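PDB 6HCP: BauA, which is an outer-membrane TonB-dependent transporter of Acinetobacter baumannii that serves as the receptor for ferric preacinetobactin in iron uptake. Local coordinates for residues K435-L440 with L471-D476. Numbering follows the deposited sequence.
Sequences KVQLTL and LIKATD
Lys-435 opens the pairing with its carbonyl: O accepts the backbone N-H of Lys-473 at 2.8 Å. The same oxygen takes a CA-H...O contact from Ile-472 CA at 3.3 Å, while the aliphatic part of the Lys-435 side chain passes loosely by the carbonyl of Lys-473 before the ammonium end turns off from the second strand. Lys-435 and Val-436 together face Phe-431 on the other flank, a classic beta bulge. Val-436 and Ile-472 form the antiparallel non-hydrogen-bonded pair, and their branches meet lightly on one face, Val-436 CG1 lying 4.3 Å from Ile-472 CG1. Gln-437 and Leu-471 follow as the hydrogen-bonded pair, closed by two backbone bonds: Gln-437 N to Leu-471 O, 2.8 Å, and Leu-471 N to Gln-437 O, also 2.8 Å. Their side chains lie on the opposite face. With CG anti to its own carbonyl carbon (chi1 -63°) and the chain extended beyond, Gln-437 brings NE2 to 3.9 Å from Lys-473 CD, the two side chains crossing at a slant. That amide nitrogen is hydrogen-bonded to the carbonyl of Asp-434, which holds the group close to the turn. Lys-473, bent at chi3 and chi4, carries NZ to a salt bridge with Asp-59 of the plug, so this face looks into the barrel and ties wall to plug. From Leu-438 onward the strand continues beside the residues preceding Leu-471, with Thr-439 bonded to Ala-469 through the backbone. The contact thus lies at the open end of the up-and-down hairpin of strands 436-451 and 461-473, flanked in the barrel wall by strand 412-431 on one side and strand 478-489 on the other.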
loop_
_atom_site.group_PDB
_atom_site.type_symbol
_atom_site.label_atom_id
_atom_site.label_comp_id
_atom_site.label_asym_id
_atom_site.label_seq_id
_atom_site.Cartn_x
_atom_site.Cartn_y
_atom_site.Cartn_z
ATOM N N LYS A 435 51.051 -4.358 -19.121
ATOM C CA LYS A 435 50.033 -5.404 -19.154
ATOM C C LYS A 435 50.135 -6.323 -17.927
ATOM O O LYS A 435 49.247 -7.144 -17.711
ATOM C CB LYS A 435 50.123 -6.211 -20.453
ATOM C CG LYS A 435 49.634 -5.458 -21.687
ATOM C CD LYS A 435 49.452 -6.337 -22.906
ATOM C CE LYS A 435 50.759 -6.828 -23.488
ATOM N NZ LYS A 435 50.670 -6.991 -24.959
ATOM N N VAL A 436 51.292 -6.320 -17.258
ATOM C CA VAL A 436 51.496 -7.137 -16.063
ATOM C C VAL A 436 52.015 -6.226 -14.951
ATOM O O VAL A 436 52.985 -5.500 -15.152
ATOM C CB VAL A 436 52.452 -8.315 -16.312
ATOM C CG1 VAL A 436 52.619 -9.170 -15.059
ATOM C CG2 VAL A 436 51.989 -9.178 -17.475
ATOM N N GLN A 437 51.257 -6.147 -13.852
ATOM C CA GLN A 437 51.529 -5.178 -12.788
ATOM C C GLN A 437 51.600 -5.909 -11.441
ATOM O O GLN A 437 50.641 -6.578 -11.043
ATOM C CB GLN A 437 50.452 -4.103 -12.760
ATOM C CG GLN A 437 50.416 -3.272 -14.033
ATOM C CD GLN A 437 49.259 -2.306 -14.065
ATOM O OE1 GLN A 437 48.847 -1.762 -13.038
ATOM N NE2 GLN A 437 48.766 -2.044 -15.268
ATOM N N LEU A 438 52.805 -5.933 -10.857
ATOM C CA LEU A 438 53.070 -6.634 -9.589
ATOM C C LEU A 438 53.305 -5.594 -8.497
ATOM O O LEU A 438 54.208 -4.759 -8.618
ATOM C CB LEU A 438 54.306 -7.522 -9.735
ATOM C CG LEU A 438 54.817 -8.160 -8.441
ATOM C CD1 LEU A 438 53.832 -9.182 -7.918
ATOM C CD2 LEU A 438 56.173 -8.803 -8.666
ATOM N N THR A 439 52.471 -5.645 -7.451
ATOM C CA THR A 439 52.609 -4.736 -6.314
ATOM C C THR A 439 53.113 -5.558 -5.114
ATOM O O THR A 439 52.613 -6.635 -4.858
ATOM C CB THR A 439 51.286 -4.024 -6.008
ATOM O OG1 THR A 439 50.892 -3.223 -7.118
ATOM C CG2 THR A 439 51.370 -3.124 -4.796
ATOM N N LEU A 440 54.157 -5.060 -4.450
ATOM C CA LEU A 440 54.774 -5.680 -3.272
ATOM C C LEU A 440 54.926 -4.578 -2.231
ATOM O O LEU A 440 55.395 -3.479 -2.558
ATOM C CB LEU A 440 56.189 -6.182 -3.592
ATOM C CG LEU A 440 56.344 -7.263 -4.642
ATOM C CD1 LEU A 440 57.826 -7.525 -4.872
ATOM C CD2 LEU A 440 55.637 -8.539 -4.215
ATOM N N LEU A 471 48.292 -8.130 -11.244
ATOM C CA LEU A 471 47.253 -7.858 -12.201
ATOM C C LEU A 471 47.782 -8.061 -13.631
ATOM O O LEU A 471 48.849 -7.571 -13.961
ATOM C CB LEU A 471 46.762 -6.430 -12.007
ATOM C CG LEU A 471 45.579 -6.092 -12.907
ATOM C CD1 LEU A 471 44.478 -5.408 -12.140
ATOM C CD2 LEU A 471 46.032 -5.275 -14.107
ATOM N N ILE A 472 47.033 -8.829 -14.425
ATOM C CA ILE A 472 47.331 -9.068 -15.827
ATOM C C ILE A 472 46.179 -8.521 -16.682
ATOM O O ILE A 472 45.021 -8.919 -16.524
ATOM C CB ILE A 472 47.572 -10.557 -16.091
ATOM C CG1 ILE A 472 48.754 -11.096 -15.276
ATOM C CG2 ILE A 472 47.750 -10.794 -17.592
ATOM C CD1 ILE A 472 48.827 -12.605 -15.240
ATOM N N LYS A 473 46.514 -7.576 -17.560
ATOM C CA LYS A 473 45.582 -7.070 -18.555
ATOM C C LYS A 473 45.585 -8.016 -19.752
ATOM O O LYS A 473 46.428 -7.903 -20.613
ATOM C CB LYS A 473 45.962 -5.641 -18.944
ATOM C CG LYS A 473 45.948 -4.644 -17.796
ATOM C CD LYS A 473 46.450 -3.266 -18.143
ATOM C CE LYS A 473 45.434 -2.421 -18.885
ATOM N NZ LYS A 473 44.402 -1.873 -17.976
ATOM N N ALA A 474 44.684 -8.997 -19.735
ATOM C CA ALA A 474 44.582 -9.993 -20.785
ATOM C C ALA A 474 44.232 -9.307 -22.111
ATOM O O ALA A 474 44.767 -9.675 -23.151
ATOM C CB ALA A 474 43.578 -11.052 -20.423
ATOM N N THR A 475 43.365 -8.291 -22.044
ATOM C CA THR A 475 43.105 -7.366 -23.144
ATOM C C THR A 475 42.940 -5.969 -22.553
ATOM O O THR A 475 43.032 -5.799 -21.347
ATOM C CB THR A 475 41.850 -7.766 -23.931
ATOM O OG1 THR A 475 40.710 -7.499 -23.111
ATOM C CG2 THR A 475 41.848 -9.216 -24.358
ATOM N N ASP A 476 42.611 -5.004 -23.416
ATOM C CA ASP A 476 42.295 -3.637 -23.025
ATOM C C ASP A 476 41.012 -3.596 -22.182
ATOM O O ASP A 476 40.743 -2.595 -21.512
ATOM C CB ASP A 476 42.138 -2.743 -24.258
ATOM C CG ASP A 476 43.384 -2.682 -25.118
ATOM O OD1 ASP A 476 44.488 -2.604 -24.534
ATOM O OD2 ASP A 476 43.244 -2.748 -26.358
#